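Local coordinates for RabGDI protein (Plasmodium falciparum 3D7, PDB 3P1W) that probably acts as a Rab GDP-dissociation inhibitor, holding Rab GTPases in their GDP-bound state during membrane transport, at residues T205-G210 with P351-N356; F139-P144 with S153-L158; P93-V98 with S345-I350; H211-Y216 with K234-S239; T385-T388 with K393-E396. All coordinates share one frame; numbering follows the deposited sequence.

Overall arrangement
Contacts 2, 3 and 4 are buried and rest mainly on packing: His141 and Pro144 against Leu155, the edge of Phe95 against a strand, and Tyr236 across the end of a helix. Contact 1 is partly buried and contact 5 lies at the surface; in both a carboxylate is gripped by hydrogen bonds. Contacts 1 and 4 share helix 203-213, with centres about 14 Å apart, while contacts 2 and 3 reach the same large mixed sheet. The first four contacts form a connected group, in which Phe208 meets Leu155 and Leu156, Val143 meets Val213, and Ile349 meets Leu215. Contact 5 touches none of them, its nearest neighbour being contact 1, about 5 Å away between nearest atoms.

Contact 1 of 5, residues T205-G210 with P351-N356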
# COMPACT_ATOMS: atom_id res chain seq x y z
N THR A 205 3.55 6.13 -23.31
CA THR A 205 3.64 7.28 -22.40
C THR A 205 2.44 7.32 -21.46
O THR A 205 2.61 7.49 -20.25
CB THR A 205 3.71 8.61 -23.16
OG1 THR A 205 4.76 8.51 -24.12
CG2 THR A 205 3.99 9.78 -22.20
N ILE A 206 1.26 7.15 -22.04
CA ILE A 206 -0.00 7.06 -21.30
C ILE A 206 0.07 5.94 -20.26
O ILE A 206 -0.37 6.10 -19.11
CB ILE A 206 -1.20 6.86 -22.27
CG1 ILE A 206 -1.45 8.15 -23.07
CG2 ILE A 206 -2.47 6.48 -21.50
CD1 ILE A 206 -2.29 7.98 -24.34
N ASP A 207 0.64 4.81 -20.67
CA ASP A 207 0.82 3.68 -19.77
C ASP A 207 1.56 4.02 -18.49
O ASP A 207 1.05 3.73 -17.40
CB ASP A 207 1.58 2.55 -20.46
CG ASP A 207 0.79 1.91 -21.56
OD1 ASP A 207 -0.44 2.14 -21.62
OD2 ASP A 207 1.42 1.17 -22.36
N PHE A 208 2.76 4.62 -18.59
CA PHE A 208 3.51 4.89 -17.35
C PHE A 208 2.95 6.09 -16.61
O PHE A 208 2.99 6.14 -15.38
CB PHE A 208 5.04 4.99 -17.56
CG PHE A 208 5.52 6.33 -18.08
CD1 PHE A 208 5.62 7.42 -17.23
CD2 PHE A 208 5.94 6.46 -19.39
CE1 PHE A 208 6.08 8.65 -17.71
CE2 PHE A 208 6.40 7.68 -19.87
CZ PHE A 208 6.47 8.77 -19.03
N LEU A 209 2.41 7.07 -17.34
CA LEU A 209 1.75 8.19 -16.64
C LEU A 209 0.59 7.72 -15.77
O LEU A 209 0.47 8.14 -14.62
CB LEU A 209 1.26 9.26 -17.62
CG LEU A 209 2.42 10.05 -18.22
CD1 LEU A 209 1.94 10.93 -19.36
CD2 LEU A 209 3.08 10.85 -17.12
N GLY A 210 -0.27 6.89 -16.33
CA GLY A 210 -1.45 6.44 -15.62
C GLY A 210 -1.14 5.52 -14.44
O GLY A 210 -1.71 5.68 -13.35
N PRO A 351 3.09 -2.36 -15.45
CA PRO A 351 1.75 -2.20 -16.00
C PRO A 351 1.26 -3.49 -16.63
O PRO A 351 2.03 -4.19 -17.29
CB PRO A 351 1.92 -1.08 -17.02
CG PRO A 351 3.12 -0.33 -16.56
CD PRO A 351 4.02 -1.31 -15.92
N GLN A 352 -0.00 -3.81 -16.39
CA GLN A 352 -0.57 -5.10 -16.78
C GLN A 352 -0.39 -5.47 -18.27
O GLN A 352 -0.15 -6.64 -18.60
CB GLN A 352 -2.05 -5.13 -16.36
CG GLN A 352 -2.93 -4.08 -17.08
CD GLN A 352 -4.24 -3.87 -16.41
OE1 GLN A 352 -5.28 -4.22 -16.97
NE2 GLN A 352 -4.22 -3.35 -15.18
N ASN A 353 -0.46 -4.47 -19.16
CA ASN A 353 -0.33 -4.73 -20.61
C ASN A 353 1.06 -5.22 -21.01
O ASN A 353 1.24 -5.84 -22.07
CB ASN A 353 -0.80 -3.53 -21.47
CG ASN A 353 0.05 -2.27 -21.29
OD1 ASN A 353 0.90 -2.18 -20.41
ND2 ASN A 353 -0.17 -1.29 -22.16
N GLN A 354 2.05 -4.93 -20.15
CA GLN A 354 3.42 -5.41 -20.33
C GLN A 354 3.61 -6.92 -20.12
O GLN A 354 4.50 -7.56 -20.72
CB GLN A 354 4.38 -4.63 -19.43
CG GLN A 354 4.64 -3.22 -19.92
CD GLN A 354 5.51 -3.18 -21.17
OE1 GLN A 354 6.53 -3.90 -21.30
NE2 GLN A 354 5.14 -2.30 -22.09
N LEU A 355 2.75 -7.52 -19.32
CA LEU A 355 2.84 -8.96 -19.08
C LEU A 355 1.57 -9.67 -19.54
O LEU A 355 1.27 -10.75 -19.08
CB LEU A 355 3.13 -9.22 -17.61
CG LEU A 355 4.52 -8.81 -17.12
CD1 LEU A 355 4.61 -9.06 -15.62
CD2 LEU A 355 5.68 -9.52 -17.87
N ASN A 356 0.82 -9.03 -20.43
CA ASN A 356 -0.35 -9.66 -21.08
C ASN A 356 -1.37 -10.19 -20.11
O ASN A 356 -1.90 -11.30 -20.28
CB ASN A 356 0.08 -10.80 -22.00
CG ASN A 356 1.29 -10.46 -22.75
OD1 ASN A 356 1.26 -9.60 -23.62
ND2 ASN A 356 2.38 -11.13 -22.43
O HOH W 1 2.93 -0.49 -21.00
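Asp207 and Asn353 are joined by a direct hydrogen bond. Asn353 ND2 donates to Asp207 OD2 at 2.9 Å, nearly straight with an N-H...O angle of 169°. The oxygen lies almost in the amide plane of Asn353, yet the amide reaches it from above the carboxylate plane, 53° out of it, and the two flat groups stand close to perpendicular. With CG of Asn353 held between its backbone N and carbonyl carbon (chi1 65°), the amide is turned to the helix. Asn353 was modelled in two conformers and touches a crystal neighbour, so its bond to Asp207 is to be taken with some doubt.

A water adds a second route. It donates to Asp207 OD2 at 2.6 Å and to Asn353 OD1 at 2.7 Å, and accepts from Gln354 NE2 at 3.1 Å. OD2 thus takes two donors, which would favour a charged carboxylate.

In the fold, this polar link ties helix 203-213, which packs on helices 158-173 and 192-198, to the 3-10 turn 352-354 just after strand 346-350 of the large mixed sheet. Gln354 N donates to Pro351 O, at the start of the turn, at 3.0 Å.

Apolar packing runs through a third element: Phe208 and Pro351 both rest on Val125 of strand 117-129. Gln354 OE1 accepts from His128 N of the same strand, which helps set the rotation of its amide.

Contact 2 of 5, residues F139-P144 with S153-L158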
# COMPACT_ATOMS: atom_id res chain seq x y z
N PHE A 139 14.20 -3.56 -19.56
CA PHE A 139 12.95 -3.93 -18.91
C PHE A 139 12.40 -2.85 -18.01
O PHE A 139 11.21 -2.58 -18.06
CB PHE A 139 13.10 -5.21 -18.11
CG PHE A 139 13.46 -6.39 -18.95
CD1 PHE A 139 12.48 -7.11 -19.60
CD2 PHE A 139 14.79 -6.78 -19.09
CE1 PHE A 139 12.82 -8.21 -20.41
CE2 PHE A 139 15.14 -7.88 -19.88
CZ PHE A 139 14.14 -8.60 -20.54
N ILE A 140 13.25 -2.25 -17.19
CA ILE A 140 12.77 -1.26 -16.23
C ILE A 140 13.54 0.05 -16.30
O ILE A 140 14.73 0.07 -16.67
CB ILE A 140 12.76 -1.81 -14.80
CG1 ILE A 140 14.18 -2.17 -14.35
CG2 ILE A 140 11.79 -3.02 -14.73
CD1 ILE A 140 14.31 -2.73 -12.94
N HIS A 141 12.83 1.13 -15.96
CA HIS A 141 13.30 2.49 -16.19
C HIS A 141 12.84 3.41 -15.05
O HIS A 141 11.78 3.21 -14.47
CB HIS A 141 12.73 3.02 -17.51
CG HIS A 141 12.81 2.05 -18.65
ND1 HIS A 141 13.83 2.06 -19.58
CD2 HIS A 141 11.97 1.05 -19.02
CE1 HIS A 141 13.64 1.08 -20.45
NE2 HIS A 141 12.51 0.46 -20.14
N LYS A 142 13.66 4.41 -14.73
CA LYS A 142 13.29 5.44 -13.79
C LYS A 142 12.04 6.14 -14.27
O LYS A 142 11.91 6.40 -15.46
CB LYS A 142 14.36 6.49 -13.65
CG LYS A 142 15.55 6.09 -12.85
CD LYS A 142 16.58 7.25 -12.90
CE LYS A 142 17.74 7.06 -11.93
NZ LYS A 142 18.67 8.25 -11.98
N VAL A 143 11.13 6.39 -13.33
CA VAL A 143 9.92 7.12 -13.61
C VAL A 143 10.24 8.62 -13.58
O VAL A 143 10.64 9.13 -12.54
CB VAL A 143 8.84 6.84 -12.57
CG1 VAL A 143 7.63 7.72 -12.83
CG2 VAL A 143 8.47 5.31 -12.60
N PRO A 144 10.05 9.31 -14.71
CA PRO A 144 10.36 10.74 -14.73
C PRO A 144 9.28 11.53 -14.04
O PRO A 144 8.09 11.24 -14.20
CB PRO A 144 10.43 11.07 -16.22
CG PRO A 144 9.64 10.04 -16.89
CD PRO A 144 9.62 8.81 -16.03
N SER A 153 14.21 11.03 -20.82
CA SER A 153 13.75 9.70 -20.38
C SER A 153 13.89 8.62 -21.43
O SER A 153 13.32 8.75 -22.51
CB SER A 153 12.29 9.73 -19.95
OG SER A 153 11.92 8.43 -19.56
N PRO A 154 14.57 7.50 -21.10
CA PRO A 154 14.65 6.35 -22.02
C PRO A 154 13.30 5.68 -22.32
O PRO A 154 13.19 4.84 -23.22
CB PRO A 154 15.58 5.38 -21.29
CG PRO A 154 15.44 5.74 -19.84
CD PRO A 154 15.26 7.23 -19.82
N LEU A 155 12.26 6.07 -21.59
CA LEU A 155 10.91 5.59 -21.86
C LEU A 155 10.28 6.19 -23.11
O LEU A 155 9.26 5.70 -23.60
CB LEU A 155 10.00 5.90 -20.66
CG LEU A 155 10.20 5.12 -19.37
CD1 LEU A 155 9.52 5.87 -18.20
CD2 LEU A 155 9.62 3.73 -19.50
N LEU A 156 10.89 7.26 -23.64
CA LEU A 156 10.26 8.07 -24.66
C LEU A 156 11.20 8.23 -25.86
O LEU A 156 12.38 8.43 -25.68
CB LEU A 156 9.95 9.44 -24.07
CG LEU A 156 9.13 9.48 -22.77
CD1 LEU A 156 9.17 10.87 -22.14
CD2 LEU A 156 7.72 9.02 -23.02
N SER A 157 10.67 8.14 -27.06
CA SER A 157 11.44 8.51 -28.27
C SER A 157 11.89 9.96 -28.20
O SER A 157 11.31 10.76 -27.47
CB SER A 157 10.54 8.37 -29.48
OG SER A 157 9.61 9.45 -29.52
N LEU A 158 12.88 10.33 -29.03
CA LEU A 158 13.47 11.67 -29.00
C LEU A 158 12.43 12.78 -29.03
O LEU A 158 12.56 13.78 -28.32
CB LEU A 158 14.45 11.85 -30.17
CG LEU A 158 15.48 12.97 -30.02
CD1 LEU A 158 16.40 12.70 -28.83
CD2 LEU A 158 16.30 13.14 -31.30
O HOH W 2 12.94 8.04 -17.22
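His141 and Leu155 lie 6.9 Å apart at their CA atoms, and Pro144 and Ser153 come to 6.7 Å, so the two backbones approach without pairing. Segment 139-144 carries the end of strand 138-142, the second strand of a beta hairpin with strand 117-129. Segment 153-158 opens with a type I beta turn from Ser153 to Leu156, and on it is laid an ST turn, in which Ser153 OG accepts from Leu155 N with an N-H...O angle of 155°. Together they fold the chain back on the hairpin before helix 158-173 begins, with Ser157 at its N-cap.

The side chain of Leu155 reaches both His141 and Pro144. Its CD2 methyl lies obliquely against the His141 ring, 3.6 Å from His141 CD2, while its other branch, CD1, reaches Pro144 CD at 3.7 Å. CG of Leu155 lies beside its backbone N (chi1 -70°), which turns the branched end to the strand although the first bond of the side chain does not point there. Pro154 lies nearest the ND1 side of the ring, with its CG 4.0 Å from His141 ND1. The polar end of His141 is occupied within the hairpin, where NE2 bonds to Gln127 O. Leu155 also packs on Val125 of the hairpin and Phe208 of helix 203-213.

A water bridges the segments, donating to Lys142 O at 2.6 Å and hydrogen-bonded to Ser153 OG, also at 2.6 Å.

Contact 3 of 5, residues P93-V98 with S345-I350; sequences PKFILV and SCQIII
Phe95 points the rim of its ring at the backbone of strand 346-350: Phe95 CE2 is 3.3 Å from Cys346 O, and CZ of the same ring is 3.7 Å from that oxygen. The oxygen lies at the ring edge, near the ring plane, so the contact is made by the aromatic C-H rim and not by a face. A rim of this kind carries a slight positive charge, which would suit a carbonyl oxygen, although this is a close C-H to oxygen contact and not a conventional hydrogen bond.

Next along the strand, Gln347 CB meets the same edge at 4.0 Å from Phe95 CD2. The Gln347 chain leaves its backbone with CG anti to the N (chi1 180°) and stays extended, running past the phenyl group in the opposite direction, with its amide plane 81° from the ring. Its amide oxygen is taken by Ser437 OG. Since the backbone of Phe95 also bonds to Ser437, one residue is linked to both partners. CB of Cys346 points away from segment 93-98, and it is the carbonyl group that faces the ring.

The nearest CA atoms, those of Phe95 and Gln347, are 8.2 Å apart, too far for strand pairing. Strands 96-97 and 346-350 nevertheless belong to one large mixed sheet: strand 96-97 pairs with 248-251, which pairs with 117-129, which pairs with 346-350. Phe95, just before strand 96-97, thus packs on a strand that is not its pairing neighbour. Around it, Tyr250 of strand 248-251 makes an edge-to-face stack, Val120 of strand 117-129 adds packing, and Asn364 and Val366 come from strand 361-367.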
# COMPACT_ATOMS: atom_id res chain seq x y z
N PRO A 93 4.77 -5.03 2.69
CA PRO A 93 5.49 -3.76 2.67
C PRO A 93 4.85 -2.86 1.63
O PRO A 93 4.89 -3.15 0.40
CB PRO A 93 6.91 -4.15 2.27
CG PRO A 93 6.78 -5.43 1.47
CD PRO A 93 5.53 -6.12 2.04
N LYS A 94 4.19 -1.83 2.10
CA LYS A 94 3.65 -0.83 1.20
C LYS A 94 4.35 0.50 1.47
O LYS A 94 4.36 0.99 2.61
CB LYS A 94 2.15 -0.70 1.40
CG LYS A 94 1.35 -1.85 0.76
CD LYS A 94 -0.07 -1.89 1.19
CE LYS A 94 -0.86 -3.03 0.51
NZ LYS A 94 -1.38 -2.75 -0.88
N PHE A 95 4.86 1.11 0.43
CA PHE A 95 5.41 2.45 0.57
C PHE A 95 4.32 3.54 0.61
O PHE A 95 3.19 3.36 0.19
CB PHE A 95 6.40 2.74 -0.56
CG PHE A 95 7.56 1.81 -0.64
CD1 PHE A 95 8.15 1.27 0.49
CD2 PHE A 95 8.14 1.54 -1.87
CE1 PHE A 95 9.27 0.46 0.38
CE2 PHE A 95 9.24 0.72 -1.96
CZ PHE A 95 9.81 0.19 -0.84
N ILE A 96 4.68 4.70 1.15
CA ILE A 96 3.71 5.75 1.47
C ILE A 96 4.02 7.03 0.69
O ILE A 96 5.14 7.54 0.73
CB ILE A 96 3.77 5.98 2.99
CG1 ILE A 96 3.30 4.72 3.71
CG2 ILE A 96 2.95 7.22 3.42
CD1 ILE A 96 3.83 4.61 5.13
N LEU A 97 3.04 7.52 -0.06
CA LEU A 97 3.20 8.73 -0.85
C LEU A 97 3.29 9.95 0.08
O LEU A 97 2.41 10.17 0.93
CB LEU A 97 2.03 8.87 -1.84
CG LEU A 97 2.12 9.99 -2.90
CD1 LEU A 97 3.24 9.74 -3.94
CD2 LEU A 97 0.77 10.18 -3.61
N VAL A 98 4.38 10.71 -0.06
CA VAL A 98 4.63 11.89 0.80
C VAL A 98 3.41 12.81 0.88
O VAL A 98 3.06 13.27 1.96
CB VAL A 98 5.87 12.66 0.34
CG1 VAL A 98 5.99 14.04 1.10
CG2 VAL A 98 7.09 11.83 0.57
N SER A 345 16.69 1.05 -1.73
CA SER A 345 15.27 0.84 -1.69
C SER A 345 14.67 1.32 -3.01
O SER A 345 15.13 2.31 -3.61
CB SER A 345 14.66 1.57 -0.49
OG SER A 345 15.03 2.94 -0.49
N CYS A 346 13.67 0.61 -3.50
CA CYS A 346 12.99 1.06 -4.71
C CYS A 346 11.65 0.37 -4.87
O CYS A 346 11.34 -0.59 -4.17
CB CYS A 346 13.87 0.86 -5.99
SG CYS A 346 14.21 -0.81 -6.46
N GLN A 347 10.83 0.95 -5.75
CA GLN A 347 9.53 0.44 -6.17
C GLN A 347 9.56 0.25 -7.69
O GLN A 347 10.06 1.14 -8.42
CB GLN A 347 8.43 1.44 -5.81
CG GLN A 347 6.99 1.01 -6.22
CD GLN A 347 5.93 1.97 -5.67
OE1 GLN A 347 4.82 1.56 -5.31
NE2 GLN A 347 6.28 3.23 -5.58
N ILE A 348 9.08 -0.89 -8.16
CA ILE A 348 8.91 -1.17 -9.57
C ILE A 348 7.45 -1.47 -9.83
O ILE A 348 6.88 -2.36 -9.21
CB ILE A 348 9.76 -2.38 -10.04
CG1 ILE A 348 11.26 -2.17 -9.75
CG2 ILE A 348 9.54 -2.68 -11.52
CD1 ILE A 348 12.07 -3.47 -9.84
N ILE A 349 6.84 -0.68 -10.69
CA ILE A 349 5.48 -0.85 -11.11
C ILE A 349 5.49 -1.51 -12.48
O ILE A 349 6.10 -0.97 -13.43
CB ILE A 349 4.73 0.49 -11.11
CG1 ILE A 349 4.63 1.02 -9.67
CG2 ILE A 349 3.31 0.34 -11.76
CD1 ILE A 349 4.12 2.45 -9.51
N ILE A 350 4.80 -2.64 -12.59
CA ILE A 350 4.70 -3.35 -13.88
C ILE A 350 3.28 -3.25 -14.45
O ILE A 350 2.35 -3.94 -13.97
CB ILE A 350 5.11 -4.81 -13.77
CG1 ILE A 350 6.48 -4.96 -13.08
CG2 ILE A 350 5.08 -5.47 -15.21
CD1 ILE A 350 6.91 -6.42 -12.81

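Contact 4 of 5, residues H211-Y216 with K234-S239; sequences HAVALY and KLYMQS
Tyr236 and Val213 carry this contact. The Tyr236 ring lies across the end of helix 203-213, where Val213 CA sits over one face, 4.1 Å from the ring centroid and 19° off its normal: a CH-pi contact made by the backbone. The valine side chain crosses the tyrosine at about a right angle, with CG1 touching Tyr236 CG at 3.8 Å. Closer still is Val213 O, at 3.2 Å from Tyr236 CD1. CG of Tyr236 stands anti to its N (chi1 -171°), which directs the ring toward helix 203-213.

The third participant is Ala212, chiefly through its carbonyl. Ala212 O is 3.4 Å from Tyr236 CE1, obliquely to the ring. A water donates to Ala212 O at 2.7 Å and is 2.8 Å from Tyr236 OH, bridging the phenol to the helix end. A wider, pi-type turn spans 211-213, and Leu215, with positive phi (62°), has left the helix; its CD1 meets the ring edge at 4.3 Å from Tyr236 CD1.

The contact therefore joins two helices, the end of 203-213 lying against the middle of 226-243. Val213 also packs on Ile233 of helix 226-243, on Tyr168 of helix 158-173 and on Val143 just after strand 138-142, while Ala212 touches Val125 and Tyr236 touches Ser123 of strand 117-129.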
# COMPACT_ATOMS: atom_id res chain seq x y z
N HIS A 211 -0.25 4.57 -14.67
CA HIS A 211 0.02 3.51 -13.71
C HIS A 211 1.12 3.87 -12.72
O HIS A 211 1.03 3.47 -11.57
CB HIS A 211 0.34 2.21 -14.44
CG HIS A 211 -0.83 1.65 -15.18
ND1 HIS A 211 -1.44 0.46 -14.82
CD2 HIS A 211 -1.56 2.15 -16.20
CE1 HIS A 211 -2.46 0.24 -15.64
NE2 HIS A 211 -2.57 1.26 -16.47
N ALA A 212 2.12 4.64 -13.14
CA ALA A 212 3.30 4.88 -12.30
C ALA A 212 3.42 6.31 -11.75
O ALA A 212 4.26 6.55 -10.88
CB ALA A 212 4.60 4.49 -13.08
N VAL A 213 2.65 7.24 -12.29
CA VAL A 213 2.69 8.65 -11.83
C VAL A 213 1.33 9.02 -11.20
O VAL A 213 1.29 9.45 -10.04
CB VAL A 213 3.13 9.63 -12.95
CG1 VAL A 213 3.16 11.09 -12.45
CG2 VAL A 213 4.50 9.24 -13.47
N ALA A 214 0.23 8.83 -11.93
CA ALA A 214 -1.11 8.96 -11.36
C ALA A 214 -1.48 7.80 -10.40
O ALA A 214 -2.45 7.90 -9.63
CB ALA A 214 -2.14 9.08 -12.48
N LEU A 215 -0.73 6.70 -10.48
CA LEU A 215 -0.85 5.56 -9.55
C LEU A 215 -2.21 4.86 -9.58
O LEU A 215 -2.70 4.30 -8.57
CB LEU A 215 -0.45 5.97 -8.12
CG LEU A 215 1.00 6.46 -8.02
CD1 LEU A 215 1.24 6.98 -6.60
CD2 LEU A 215 2.06 5.39 -8.42
N TYR A 216 -2.79 4.83 -10.77
CA TYR A 216 -4.02 4.11 -10.99
C TYR A 216 -3.73 2.61 -11.22
O TYR A 216 -2.61 2.22 -11.55
CB TYR A 216 -4.75 4.65 -12.19
CG TYR A 216 -5.44 6.00 -12.03
CD1 TYR A 216 -6.45 6.18 -11.08
CD2 TYR A 216 -5.14 7.06 -12.89
CE1 TYR A 216 -7.13 7.42 -10.97
CE2 TYR A 216 -5.79 8.27 -12.79
CZ TYR A 216 -6.78 8.45 -11.83
OH TYR A 216 -7.42 9.67 -11.76
N LYS A 234 -0.05 15.99 -10.61
CA LYS A 234 0.55 17.12 -9.90
C LYS A 234 1.02 16.75 -8.50
O LYS A 234 2.10 17.14 -8.08
CB LYS A 234 -0.41 18.32 -9.83
CG LYS A 234 0.33 19.62 -9.56
CD LYS A 234 -0.57 20.84 -9.70
CE LYS A 234 -1.62 20.90 -8.63
NZ LYS A 234 -1.05 20.72 -7.26
N LEU A 235 0.21 15.97 -7.79
CA LEU A 235 0.56 15.52 -6.44
C LEU A 235 1.83 14.68 -6.41
O LEU A 235 2.66 14.86 -5.52
CB LEU A 235 -0.60 14.77 -5.78
CG LEU A 235 -0.42 14.41 -4.30
CD1 LEU A 235 -0.54 15.64 -3.39
CD2 LEU A 235 -1.43 13.35 -3.90
N TYR A 236 1.97 13.77 -7.37
CA TYR A 236 3.19 12.99 -7.49
C TYR A 236 4.38 13.95 -7.65
O TYR A 236 5.39 13.87 -6.93
CB TYR A 236 3.10 12.08 -8.72
CG TYR A 236 4.21 11.08 -8.84
CD1 TYR A 236 4.04 9.76 -8.38
CD2 TYR A 236 5.42 11.41 -9.43
CE1 TYR A 236 5.06 8.84 -8.48
CE2 TYR A 236 6.43 10.48 -9.56
CZ TYR A 236 6.25 9.19 -9.10
OH TYR A 236 7.28 8.27 -9.22
N MET A 237 4.24 14.85 -8.61
CA MET A 237 5.29 15.83 -8.91
C MET A 237 5.67 16.70 -7.71
O MET A 237 6.86 16.92 -7.46
CB MET A 237 4.84 16.72 -10.08
CG MET A 237 4.72 15.98 -11.40
SD MET A 237 4.10 17.05 -12.71
CE MET A 237 5.54 18.06 -13.00
N GLN A 238 4.68 17.18 -6.96
CA GLN A 238 4.91 17.97 -5.72
C GLN A 238 5.57 17.14 -4.62
O GLN A 238 6.42 17.65 -3.89
CB GLN A 238 3.60 18.49 -5.16
CG GLN A 238 2.95 19.62 -5.95
CD GLN A 238 1.60 20.04 -5.38
OE1 GLN A 238 1.18 21.18 -5.55
NE2 GLN A 238 0.93 19.12 -4.69
N SER A 239 5.17 15.86 -4.53
CA SER A 239 5.63 14.97 -3.47
C SER A 239 7.13 14.66 -3.50
O SER A 239 7.70 14.29 -2.47
CB SER A 239 4.83 13.66 -3.49
OG SER A 239 3.44 13.90 -3.26
O HOH W 3 6.35 5.64 -9.37

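Contact 5 of 5, residues T385-T388 with K393-E396; sequences TVET and KEIE
Glu394 accepts hydrogen bonds at both carboxylate oxygens from segment 385-388. Glu387 N donates to Glu394 OE1 at 2.9 Å with an N-H...O angle of 160°, and OE1 receives it on its syn lone pair. The next amide, Thr388 N, reaches Glu394 OE2 at 2.9 Å, less straight at 136°. Thr388 OG1 also donates to Glu394 OE2, at 2.7 Å. Both threonine donors come from above the carboxylate plane, on the same face, so OE2 holds two bonds while OE1 takes Glu387 N and, outside the two segments, a salt bridge from Arg357 NH2. Three donors from the loop and the Arg357 guanidinium would favour the charged form and fix the carboxylate's rotation.

The donors are themselves engaged. Thr388 OG1 also takes the N-H of Asn390, and its own placement between backbone N and carbonyl carbon (chi1 79°) puts the hydroxyl toward Glu394. The Glu387 carboxylate turns elsewhere: OE1 takes Lys358 N and OE2 bonds to Ser359 OG. Glu387 OE1 and Glu394 OE1 stay 5.1 Å apart, like charges not in contact. Beyond these bonds, the Val386 CG1 methyl lies 3.7 Å from Glu394 OE2, a plain van der Waals contact.

Val386 still bonds by its backbone to Gln325 of strand 320-333, and Ile395 packs on strands 320-333 and 378-385. The whole is a strand-to-helix connection at the protein surface, in which a glutamate of the short, weakly bonded helix 391-394 braces the loop that follows strand 378-385 by accepting from two successive backbone amides.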
# COMPACT_ATOMS: atom_id res chain seq x y z
N THR A 385 -2.05 -9.81 -8.21
CA THR A 385 -3.40 -10.38 -8.10
C THR A 385 -3.41 -11.67 -8.89
O THR A 385 -2.96 -11.69 -10.03
CB THR A 385 -4.49 -9.45 -8.63
OG1 THR A 385 -4.36 -8.17 -8.01
CG2 THR A 385 -5.93 -10.04 -8.32
N VAL A 386 -3.92 -12.74 -8.28
CA VAL A 386 -3.90 -14.04 -8.90
C VAL A 386 -4.98 -14.08 -10.02
O VAL A 386 -6.15 -13.81 -9.77
CB VAL A 386 -4.17 -15.14 -7.89
CG1 VAL A 386 -4.31 -16.49 -8.63
CG2 VAL A 386 -3.06 -15.20 -6.80
N GLU A 387 -4.56 -14.36 -11.24
CA GLU A 387 -5.47 -14.48 -12.38
C GLU A 387 -5.60 -15.89 -12.96
O GLU A 387 -6.48 -16.11 -13.81
CB GLU A 387 -5.03 -13.50 -13.51
CG GLU A 387 -5.13 -12.08 -13.05
CD GLU A 387 -4.90 -11.03 -14.11
OE1 GLU A 387 -4.53 -11.35 -15.28
OE2 GLU A 387 -5.12 -9.84 -13.74
N THR A 388 -4.75 -16.82 -12.52
CA THR A 388 -4.70 -18.15 -13.09
C THR A 388 -4.66 -19.25 -12.00
O THR A 388 -4.61 -18.95 -10.81
CB THR A 388 -3.44 -18.35 -13.98
OG1 THR A 388 -2.27 -18.60 -13.15
CG2 THR A 388 -3.20 -17.14 -14.92
N LYS A 393 3.65 -19.26 -11.31
CA LYS A 393 4.04 -19.02 -12.69
C LYS A 393 3.78 -17.55 -13.12
O LYS A 393 4.56 -16.98 -13.88
CB LYS A 393 3.29 -20.01 -13.61
CG LYS A 393 4.08 -20.52 -14.78
CD LYS A 393 4.70 -19.40 -15.59
N GLU A 394 2.72 -16.95 -12.61
CA GLU A 394 2.39 -15.55 -12.94
C GLU A 394 3.48 -14.57 -12.50
O GLU A 394 3.57 -13.49 -13.05
CB GLU A 394 1.06 -15.14 -12.31
CG GLU A 394 -0.14 -15.92 -12.82
CD GLU A 394 -1.41 -15.53 -12.13
OE1 GLU A 394 -1.80 -14.36 -12.21
OE2 GLU A 394 -2.06 -16.42 -11.54
N ILE A 395 4.26 -14.93 -11.49
CA ILE A 395 5.34 -14.05 -11.04
C ILE A 395 6.73 -14.47 -11.53
O ILE A 395 7.73 -13.88 -11.14
CB ILE A 395 5.33 -13.86 -9.52
CG1 ILE A 395 5.59 -15.17 -8.78
CG2 ILE A 395 4.01 -13.20 -9.11
CD1 ILE A 395 5.92 -14.95 -7.28
N GLU A 396 6.78 -15.44 -12.44
CA GLU A 396 8.06 -15.91 -12.97
C GLU A 396 8.86 -14.80 -13.65
O GLU A 396 10.04 -14.60 -13.31
CB GLU A 396 7.83 -17.11 -13.90
CG GLU A 396 9.06 -17.72 -14.50
CD GLU A 396 8.72 -18.86 -15.45
OE1 GLU A 396 8.92 -18.70 -16.66
OE2 GLU A 396 8.21 -19.90 -14.99